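Local structure of PfVFT1 (5JKQ) at residues E71-K76 and H117-E122; V100-D105 and P173-S178; I109-I114 and D123-A128. The protein is of unknown function but, as a bi-lobed Venus flytrap protein resembling solute-binding proteins, probably binds a small ligand between its lobes. The protein carries 3 engineered substitutions. All blocks are in the same frame, centred on the assembly; numbering follows the deposited sequence.

In the fold
All three contacts use helix 102-118, at different points along it. Contact 2 holds its first turn against strand 175-184, near the middle of the chain and fully buried. Contact 3 lies about 16 Å away between centres and sets the middle of the helix on strand 126-132 and the loop leading into it, through largely buried apolar side chains. Contact 1 joins the end of the helix to the end of helix 68-75 and is only partly buried; its centre is about 8 Å from that of contact 3, and Lys-76 O meets Asn-126 N. The chemistry follows position: an indole with its nitrogen bonded in contact 2, isoleucine and indole packing in contact 3, and a lysine chain over a phenyl ring in contact 1.

Contact 1 (E71-K76 and H117-E122); sequences EIIKKK and HIFNDE
This is a partly buried apolar contact between the C-terminal ends of two helices, where Ile-73 and Lys-76 of helix 68-75 and its exit meet Ile-118 and Phe-119 at the end of helix 102-118. The phenyl ring of Phe-119 is sandwiched. Over one face lies the lysine chain, with Lys-76 CE 3.9 Å from the Phe-119 ring centroid and 26° off the normal, a CH-pi contact. Over the opposite face sits the CG2 methyl of its own neighbour Ile-118. Lys-76 CG also comes close, 3.7 Å from Phe-119 CZ, so the aliphatic chain runs from the CZ-CE2 rim, where CG sits, toward CE1. The lysine is extended up to CE and bends only at chi4 (70°), which keeps the ammonium above and just outside the rim, with Lys-76 NZ 3.4 Å from Phe-119 CE1. At the ring edge, in plane, Ile-73 O approaches Phe-119 CZ at 3.6 Å. Behind this, the two isoleucines pack branch against branch, with Ile-73 CG1 3.9 Å from Ile-118 CG2, while Ile-73 CG2 reaches CZ of the ring. Ile-19 of helix 14-29 adds to the packing of Ile-118. Glu-77 N bonds Ile-72 O, and Lys-76 N bonds Ile-73 O weakly. This Schellman motif ends helix 68-75 and leads into strand 77-83, and Lys-76, its C-prime residue with positive phi, is the one laid over Phe-119.

Contact 2 (V100-D105 and P173-S178); sequences VGFWPD and PIIKHS
Trp-103 hydrogen-bonds through its indole NE1 to Tyr-44 OH, and the far, six-membered end of the same indole presses on Ile-175. The polar nitrogen of this buried side chain is thereby satisfied outside the two segments, while its carbon end does the touching across them. Ile-175 meets it with both branches: CG2 lies 3.6 Å from Trp-103 CH2, and CD1 lies 3.6 Å from Trp-103 CZ3. The side chains approach from opposite directions. With Ile-175 CG1 set anti to the carbonyl carbon (chi1 -64°) and the chain continuing nearly straight to CD1, CG2 and CD1 both come to the same side of the indole plane, at its CH2-CZ3 end. Phe-102 completes the patch more loosely, its CZ 4.4 Å from Ile-175 CD1. Within the helix turn Phe-102 also covers the indole, CE2 standing 3.9 Å above the Trp-103 plane over its centre, which helps to fix the rotation of the ring. Edge-to-face contacts with Tyr-44 and His-276 confine it further. The result packs the first turn of helix 102-118 against the near end of strand 175-184 in the larger mixed sheet. Paired with strand 265-281, that strand appears to run on into the other lobe, consistent with a bi-lobed Venus flytrap architecture. Here the backbone of Ile-175 pairs with His-276 of strand 265-281 and that of Lys-176 with Ser-45, while Leu-36 and Ile-37 of helix 32-39 pack on Phe-102.

Contact 3 (I109-I114 and D123-A128); sequences IIWETI and DAINIA. Engineered in segment 123-128: Ala-128 (natural residue Thr).
Trp-111 of the helix meets Ile-125 and Ile-127, and Ile-114, one turn further along, adds to the packing of Ile-125; together they form the closer-packed, largely buried side of the contact. Ile-125 CD1 comes to the edge of the indole near its plane, 4.1 Å from Trp-111 CE3, and also lies 4.3 Å from Ile-114 CG2, so one methyl touches both helix residues. Ile-127 touches the base of the tryptophan instead: its CD1 is 4.0 Å from Trp-111 CB. One face of the indole is covered by Ile-114 CD1, 3.6 Å above the plane and offset toward the rim. The other side of the contact is looser and polar. Glu-112 OE2 and Asp-123 OD1 remain 4.8 Å apart, two like charges that keep their distance on the solvent side. Between these two sides, Ser-115 OG bonds both Trp-111 O and Ile-125 N, tying the loop backbone to the helix. The helix belongs to a beta-alpha-beta crossover: strand 77-83 leads through helix 102-118 into the parallel strand 126-132. That strand, including the engineered Ala-128, pairs with Val-78 and Ile-80, and Trp-111 is bordered by Val-78 of strand 77-83 and Leu-16 of helix 14-29.

Contact 1 (E71-K76 and H117-E122)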
loop_
_atom_site.group_PDB
_atom_site.type_symbol
_atom_site.label_atom_id
_atom_site.label_comp_id
_atom_site.label_asym_id
_atom_site.label_seq_id
_atom_site.Cartn_x
_atom_site.Cartn_y
_atom_site.Cartn_z
ATOM N N GLU A 71 -6.643 19.694 15.561
ATOM C CA GLU A 71 -5.305 20.274 15.576
ATOM C C GLU A 71 -4.886 20.650 14.157
ATOM O O GLU A 71 -4.367 21.741 13.917
ATOM C CB GLU A 71 -4.293 19.299 16.183
ATOM C CG GLU A 71 -4.608 18.883 17.613
ATOM C CD GLU A 71 -3.596 17.898 18.170
ATOM O OE1 GLU A 71 -2.577 17.639 17.496
ATOM O OE2 GLU A 71 -3.821 17.382 19.285
ATOM N N ILE A 72 -5.121 19.733 13.225
ATOM C CA ILE A 72 -4.812 19.956 11.817
ATOM C C ILE A 72 -5.568 21.174 11.295
ATOM O O ILE A 72 -5.013 21.993 10.563
ATOM C CB ILE A 72 -5.162 18.709 10.970
ATOM C CG1 ILE A 72 -4.227 17.556 11.332
ATOM C CG2 ILE A 72 -5.051 18.995 9.468
ATOM C CD1 ILE A 72 -4.759 16.194 10.944
ATOM N N ILE A 73 -6.832 21.291 11.690
ATOM C CA ILE A 73 -7.694 22.376 11.226
ATOM C C ILE A 73 -7.204 23.735 11.722
ATOM O O ILE A 73 -7.158 24.699 10.958
ATOM C CB ILE A 73 -9.157 22.154 11.680
ATOM C CG1 ILE A 73 -9.761 20.978 10.915
ATOM C CG2 ILE A 73 -10.019 23.399 11.432
ATOM C CD1 ILE A 73 -11.067 20.467 11.490
ATOM N N LYS A 74 -6.839 23.811 12.998
ATOM C CA LYS A 74 -6.423 25.076 13.595
ATOM C C LYS A 74 -5.113 25.585 12.998
ATOM O O LYS A 74 -4.940 26.788 12.803
ATOM C CB LYS A 74 -6.291 24.926 15.109
ATOM C CG LYS A 74 -7.629 24.929 15.834
ATOM C CD LYS A 74 -7.497 24.458 17.275
ATOM C CE LYS A 74 -8.817 24.591 18.021
ATOM N NZ LYS A 74 -8.918 23.646 19.171
ATOM N N LYS A 75 -4.198 24.667 12.700
ATOM C CA LYS A 75 -2.904 25.034 12.131
ATOM C C LYS A 75 -2.921 25.054 10.602
ATOM O O LYS A 75 -1.960 25.505 9.980
ATOM C CB LYS A 75 -1.821 24.069 12.619
ATOM C CG LYS A 75 -1.202 24.455 13.956
ATOM C CD LYS A 75 -1.237 23.307 14.951
ATOM C CE LYS A 75 -0.374 22.134 14.500
ATOM N NZ LYS A 75 -0.445 20.991 15.454
ATOM N N LYS A 76 -4.017 24.584 10.007
ATOM C CA LYS A 76 -4.098 24.418 8.556
ATOM C C LYS A 76 -2.878 23.651 8.045
ATOM O O LYS A 76 -2.289 24.005 7.021
ATOM C CB LYS A 76 -4.213 25.774 7.848
ATOM C CG LYS A 76 -5.595 26.413 7.913
ATOM C CD LYS A 76 -5.676 27.625 6.986
ATOM C CE LYS A 76 -7.100 28.144 6.832
ATOM N NZ LYS A 76 -7.624 28.790 8.069
ATOM N N HIS A 117 -13.592 20.619 1.733
ATOM C CA HIS A 117 -14.755 20.314 2.560
ATOM C C HIS A 117 -14.664 21.011 3.914
ATOM O O HIS A 117 -15.629 21.626 4.367
ATOM C CB HIS A 117 -14.901 18.807 2.764
ATOM C CG HIS A 117 -16.020 18.440 3.686
ATOM N ND1 HIS A 117 -17.300 18.929 3.529
ATOM C CD2 HIS A 117 -16.050 17.654 4.787
ATOM C CE1 HIS A 117 -18.071 18.452 4.489
ATOM N NE2 HIS A 117 -17.337 17.676 5.267
ATOM N N ILE A 118 -13.513 20.903 4.568
ATOM C CA ILE A 118 -13.306 21.598 5.834
ATOM C C ILE A 118 -13.310 23.095 5.580
ATOM O O ILE A 118 -13.988 23.856 6.272
ATOM C CB ILE A 118 -11.986 21.199 6.512
ATOM C CG1 ILE A 118 -11.980 19.695 6.807
ATOM C CG2 ILE A 118 -11.789 22.008 7.797
ATOM C CD1 ILE A 118 -10.718 19.179 7.496
ATOM N N PHE A 119 -12.533 23.499 4.580
ATOM C CA PHE A 119 -12.456 24.888 4.157
ATOM C C PHE A 119 -13.121 25.011 2.787
ATOM O O PHE A 119 -14.013 24.225 2.469
ATOM C CB PHE A 119 -10.999 25.353 4.136
ATOM C CG PHE A 119 -10.351 25.340 5.488
ATOM C CD1 PHE A 119 -10.604 26.353 6.397
ATOM C CD2 PHE A 119 -9.496 24.314 5.854
ATOM C CE1 PHE A 119 -10.016 26.344 7.645
ATOM C CE2 PHE A 119 -8.903 24.301 7.101
ATOM C CZ PHE A 119 -9.163 25.317 7.999
ATOM N N ASN A 120 -12.693 25.983 1.985
ATOM C CA ASN A 120 -13.321 26.243 0.692
ATOM C C ASN A 120 -12.283 26.441 -0.417
ATOM O O ASN A 120 -12.501 27.204 -1.359
ATOM C CB ASN A 120 -14.233 27.469 0.797
ATOM C CG ASN A 120 -15.441 27.384 -0.118
ATOM O OD1 ASN A 120 -16.271 26.482 0.011
ATOM N ND2 ASN A 120 -15.558 28.341 -1.035
ATOM N N ASP A 121 -11.156 25.743 -0.299
ATOM C CA ASP A 121 -10.110 25.788 -1.317
ATOM C C ASP A 121 -9.163 24.601 -1.165
ATOM O O ASP A 121 -8.900 24.145 -0.055
ATOM C CB ASP A 121 -9.328 27.103 -1.236
ATOM C CG ASP A 121 -8.224 27.192 -2.278
ATOM O OD1 ASP A 121 -8.527 27.508 -3.448
ATOM O OD2 ASP A 121 -7.051 26.945 -1.927
ATOM N N GLU A 122 -8.650 24.110 -2.288
ATOM C CA GLU A 122 -7.784 22.933 -2.299
ATOM C C GLU A 122 -6.468 23.132 -1.540
ATOM O O GLU A 122 -5.842 22.159 -1.122
ATOM C CB GLU A 122 -7.477 22.534 -3.744
ATOM C CG GLU A 122 -6.799 23.638 -4.551
ATOM C CD GLU A 122 -6.437 23.208 -5.960
ATOM O OE1 GLU A 122 -6.714 22.045 -6.325
ATOM O OE2 GLU A 122 -5.874 24.037 -6.705
#

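Contact 2 (V100-D105 and P173-S178)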
loop_
_atom_site.group_PDB
_atom_site.type_symbol
_atom_site.label_atom_id
_atom_site.label_comp_id
_atom_site.label_asym_id
_atom_site.label_seq_id
_atom_site.Cartn_x
_atom_site.Cartn_y
_atom_site.Cartn_z
ATOM N N VAL A 100 7.976 14.172 -5.027
ATOM C CA VAL A 100 7.247 14.150 -6.289
ATOM C C VAL A 100 6.964 12.709 -6.703
ATOM O O VAL A 100 7.559 11.773 -6.168
ATOM C CB VAL A 100 8.031 14.862 -7.414
ATOM C CG1 VAL A 100 8.109 16.355 -7.143
ATOM C CG2 VAL A 100 9.426 14.268 -7.555
ATOM N N GLY A 101 6.054 12.544 -7.658
ATOM C CA GLY A 101 5.681 11.229 -8.147
ATOM C C GLY A 101 4.263 10.862 -7.762
ATOM O O GLY A 101 3.527 11.679 -7.204
ATOM N N PHE A 102 3.886 9.621 -8.051
ATOM C CA PHE A 102 2.513 9.167 -7.868
ATOM C C PHE A 102 2.049 9.240 -6.416
ATOM O O PHE A 102 1.068 9.919 -6.110
ATOM C CB PHE A 102 2.361 7.734 -8.374
ATOM C CG PHE A 102 1.021 7.131 -8.074
ATOM C CD1 PHE A 102 -0.101 7.509 -8.793
ATOM C CD2 PHE A 102 0.883 6.185 -7.072
ATOM C CE1 PHE A 102 -1.337 6.954 -8.517
ATOM C CE2 PHE A 102 -0.351 5.626 -6.791
ATOM C CZ PHE A 102 -1.462 6.009 -7.514
ATOM N N TRP A 103 2.746 8.540 -5.528
ATOM C CA TRP A 103 2.303 8.422 -4.142
ATOM C C TRP A 103 2.204 9.776 -3.438
ATOM O O TRP A 103 1.237 10.021 -2.716
ATOM C CB TRP A 103 3.231 7.482 -3.370
ATOM C CG TRP A 103 2.942 6.047 -3.660
ATOM C CD1 TRP A 103 3.756 5.160 -4.296
ATOM C CD2 TRP A 103 1.738 5.336 -3.346
ATOM N NE1 TRP A 103 3.139 3.936 -4.392
ATOM C CE2 TRP A 103 1.899 4.017 -3.814
ATOM C CE3 TRP A 103 0.543 5.684 -2.709
ATOM C CZ2 TRP A 103 0.910 3.045 -3.667
ATOM C CZ3 TRP A 103 -0.438 4.716 -2.564
ATOM C CH2 TRP A 103 -0.248 3.415 -3.040
ATOM N N PRO A 104 3.196 10.660 -3.637
ATOM C CA PRO A 104 3.021 12.028 -3.137
ATOM C C PRO A 104 1.796 12.714 -3.739
ATOM O O PRO A 104 1.049 13.372 -3.012
ATOM C CB PRO A 104 4.311 12.729 -3.572
ATOM C CG PRO A 104 5.310 11.649 -3.639
ATOM C CD PRO A 104 4.570 10.430 -4.119
ATOM N N ASP A 105 1.594 12.558 -5.046
ATOM C CA ASP A 105 0.448 13.166 -5.717
ATOM C C ASP A 105 -0.873 12.628 -5.176
ATOM O O ASP A 105 -1.861 13.357 -5.119
ATOM C CB ASP A 105 0.508 12.927 -7.231
ATOM C CG ASP A 105 1.372 13.944 -7.958
ATOM O OD1 ASP A 105 1.698 14.999 -7.372
ATOM O OD2 ASP A 105 1.712 13.687 -9.131
ATOM N N PRO A 173 -7.125 -0.586 2.749
ATOM C CA PRO A 173 -6.176 -0.704 1.640
ATOM C C PRO A 173 -6.751 -0.018 0.400
ATOM O O PRO A 173 -7.300 -0.680 -0.483
ATOM C CB PRO A 173 -6.035 -2.219 1.456
ATOM C CG PRO A 173 -7.324 -2.777 1.945
ATOM C CD PRO A 173 -7.762 -1.876 3.070
ATOM N N ILE A 174 -6.640 1.307 0.359
ATOM C CA ILE A 174 -7.295 2.110 -0.668
ATOM C C ILE A 174 -6.746 1.835 -2.064
ATOM O O ILE A 174 -7.454 1.992 -3.060
ATOM C CB ILE A 174 -7.155 3.622 -0.374
ATOM C CG1 ILE A 174 -5.682 4.016 -0.222
ATOM C CG2 ILE A 174 -7.923 3.988 0.888
ATOM C CD1 ILE A 174 -5.423 5.502 -0.403
ATOM N N ILE A 175 -5.479 1.432 -2.121
ATOM C CA ILE A 175 -4.785 1.215 -3.382
ATOM C C ILE A 175 -4.006 -0.094 -3.323
ATOM O O ILE A 175 -3.310 -0.372 -2.346
ATOM C CB ILE A 175 -3.833 2.388 -3.702
ATOM C CG1 ILE A 175 -4.640 3.673 -3.894
ATOM C CG2 ILE A 175 -3.014 2.106 -4.958
ATOM C CD1 ILE A 175 -3.804 4.938 -3.920
ATOM N N LYS A 176 -4.139 -0.892 -4.377
ATOM C CA LYS A 176 -3.483 -2.192 -4.460
ATOM C C LYS A 176 -2.671 -2.325 -5.743
ATOM O O LYS A 176 -2.918 -1.620 -6.723
ATOM C CB LYS A 176 -4.518 -3.319 -4.404
ATOM C CG LYS A 176 -5.556 -3.182 -3.305
ATOM C CD LYS A 176 -6.514 -4.361 -3.327
ATOM C CE LYS A 176 -7.728 -4.123 -2.442
ATOM N NZ LYS A 176 -7.902 -5.204 -1.433
ATOM N N HIS A 177 -1.695 -3.229 -5.723
ATOM C CA HIS A 177 -1.080 -3.716 -6.952
ATOM C C HIS A 177 -1.137 -5.239 -6.928
ATOM O O HIS A 177 -1.206 -5.847 -5.861
ATOM C CB HIS A 177 0.357 -3.200 -7.109
ATOM C CG HIS A 177 1.364 -3.891 -6.242
ATOM N ND1 HIS A 177 1.834 -3.343 -5.068
ATOM C CD2 HIS A 177 2.020 -5.066 -6.397
ATOM C CE1 HIS A 177 2.721 -4.158 -4.526
ATOM N NE2 HIS A 177 2.852 -5.212 -5.312
ATOM N N SER A 178 -1.134 -5.848 -8.109
ATOM C CA SER A 178 -1.293 -7.292 -8.219
ATOM C C SER A 178 0.053 -8.003 -8.312
ATOM O O SER A 178 1.087 -7.375 -8.539
ATOM C CB SER A 178 -2.153 -7.636 -9.435
ATOM O OG SER A 178 -2.556 -8.994 -9.398
#

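Contact 3 (I109-I114 and D123-A128)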
loop_
_atom_site.group_PDB
_atom_site.type_symbol
_atom_site.label_atom_id
_atom_site.label_comp_id
_atom_site.label_asym_id
_atom_site.label_seq_id
_atom_site.Cartn_x
_atom_site.Cartn_y
_atom_site.Cartn_z
ATOM N N ILE A 109 -3.845 15.128 -3.484
ATOM C CA ILE A 109 -5.229 15.256 -3.930
ATOM C C ILE A 109 -6.206 14.829 -2.830
ATOM O O ILE A 109 -7.333 15.319 -2.776
ATOM C CB ILE A 109 -5.501 14.437 -5.213
ATOM C CG1 ILE A 109 -5.177 12.955 -4.996
ATOM C CG2 ILE A 109 -4.699 15.017 -6.375
ATOM C CD1 ILE A 109 -5.598 12.061 -6.140
ATOM N N ILE A 110 -5.774 13.931 -1.950
ATOM C CA ILE A 110 -6.619 13.519 -0.832
ATOM C C ILE A 110 -6.856 14.712 0.084
ATOM O O ILE A 110 -7.988 14.970 0.488
ATOM C CB ILE A 110 -5.997 12.342 -0.043
ATOM C CG1 ILE A 110 -6.205 11.040 -0.818
ATOM C CG2 ILE A 110 -6.628 12.207 1.355
ATOM C CD1 ILE A 110 -5.472 9.840 -0.238
ATOM N N TRP A 111 -5.790 15.445 0.392
ATOM C CA TRP A 111 -5.885 16.579 1.305
ATOM C C TRP A 111 -6.387 17.842 0.611
ATOM O O TRP A 111 -6.914 18.742 1.264
ATOM C CB TRP A 111 -4.534 16.836 1.973
ATOM C CG TRP A 111 -4.317 15.915 3.131
ATOM C CD1 TRP A 111 -3.511 14.816 3.169
ATOM C CD2 TRP A 111 -4.947 15.996 4.413
ATOM N NE1 TRP A 111 -3.592 14.212 4.402
ATOM C CE2 TRP A 111 -4.467 14.919 5.183
ATOM C CE3 TRP A 111 -5.866 16.879 4.988
ATOM C CZ2 TRP A 111 -4.876 14.702 6.498
ATOM C CZ3 TRP A 111 -6.270 16.662 6.294
ATOM C CH2 TRP A 111 -5.775 15.582 7.033
ATOM N N GLU A 112 -6.233 17.907 -0.708
ATOM C CA GLU A 112 -6.869 18.965 -1.485
ATOM C C GLU A 112 -8.382 18.797 -1.410
ATOM O O GLU A 112 -9.122 19.770 -1.263
ATOM C CB GLU A 112 -6.397 18.941 -2.940
ATOM C CG GLU A 112 -5.014 19.547 -3.151
ATOM C CD GLU A 112 -4.431 19.245 -4.522
ATOM O OE1 GLU A 112 -5.155 18.695 -5.379
ATOM O OE2 GLU A 112 -3.241 19.559 -4.742
ATOM N N THR A 113 -8.827 17.547 -1.501
ATOM C CA THR A 113 -10.243 17.214 -1.415
ATOM C C THR A 113 -10.768 17.487 -0.008
ATOM O O THR A 113 -11.860 18.031 0.164
ATOM C CB THR A 113 -10.490 15.734 -1.785
ATOM O OG1 THR A 113 -9.980 15.474 -3.099
ATOM C CG2 THR A 113 -11.974 15.400 -1.749
ATOM N N ILE A 114 -9.982 17.110 0.996
ATOM C CA ILE A 114 -10.346 17.351 2.386
ATOM C C ILE A 114 -10.432 18.852 2.646
ATOM O O ILE A 114 -11.350 19.324 3.320
ATOM C CB ILE A 114 -9.330 16.699 3.356
ATOM C CG1 ILE A 114 -9.480 15.178 3.315
ATOM C CG2 ILE A 114 -9.533 17.186 4.794
ATOM C CD1 ILE A 114 -8.298 14.421 3.886
ATOM N N ASP A 123 -6.046 24.383 -1.371
ATOM C CA ASP A 123 -4.744 24.677 -0.772
ATOM C C ASP A 123 -4.840 25.145 0.676
ATOM O O ASP A 123 -3.849 25.599 1.246
ATOM C CB ASP A 123 -4.017 25.740 -1.595
ATOM C CG ASP A 123 -3.746 25.289 -3.013
ATOM O OD1 ASP A 123 -3.455 24.091 -3.205
ATOM O OD2 ASP A 123 -3.826 26.131 -3.932
ATOM N N ALA A 124 -6.023 25.028 1.269
ATOM C CA ALA A 124 -6.254 25.520 2.623
ATOM C C ALA A 124 -5.316 24.858 3.627
ATOM O O ALA A 124 -4.697 25.535 4.446
ATOM C CB ALA A 124 -7.702 25.292 3.030
ATOM N N ILE A 125 -5.210 23.535 3.552
ATOM C CA ILE A 125 -4.371 22.780 4.475
ATOM C C ILE A 125 -3.041 22.439 3.814
ATOM O O ILE A 125 -3.002 21.862 2.727
ATOM C CB ILE A 125 -5.073 21.491 4.945
ATOM C CG1 ILE A 125 -6.400 21.840 5.624
ATOM C CG2 ILE A 125 -4.191 20.719 5.920
ATOM C CD1 ILE A 125 -7.309 20.656 5.849
ATOM N N ASN A 126 -1.953 22.812 4.478
ATOM C CA ASN A 126 -0.616 22.539 3.975
ATOM C C ASN A 126 -0.178 21.121 4.329
ATOM O O ASN A 126 -0.460 20.633 5.423
ATOM C CB ASN A 126 0.380 23.559 4.535
ATOM C CG ASN A 126 1.781 23.369 3.987
ATOM O OD1 ASN A 126 2.081 23.770 2.861
ATOM N ND2 ASN A 126 2.652 22.761 4.785
ATOM N N ILE A 127 0.491 20.460 3.389
ATOM C CA ILE A 127 1.062 19.138 3.623
ATOM C C ILE A 127 2.541 19.280 3.974
ATOM O O ILE A 127 3.336 19.761 3.165
ATOM C CB ILE A 127 0.899 18.217 2.390
ATOM C CG1 ILE A 127 -0.578 17.938 2.122
ATOM C CG2 ILE A 127 1.622 16.895 2.588
ATOM C CD1 ILE A 127 -1.200 18.854 1.091
ATOM N N ALA A 128 2.896 18.866 5.187
ATOM C CA ALA A 128 4.280 18.894 5.647
ATOM C C ALA A 128 4.831 17.477 5.764
ATOM O O ALA A 128 4.452 16.727 6.661
ATOM C CB ALA A 128 4.382 19.612 6.982
#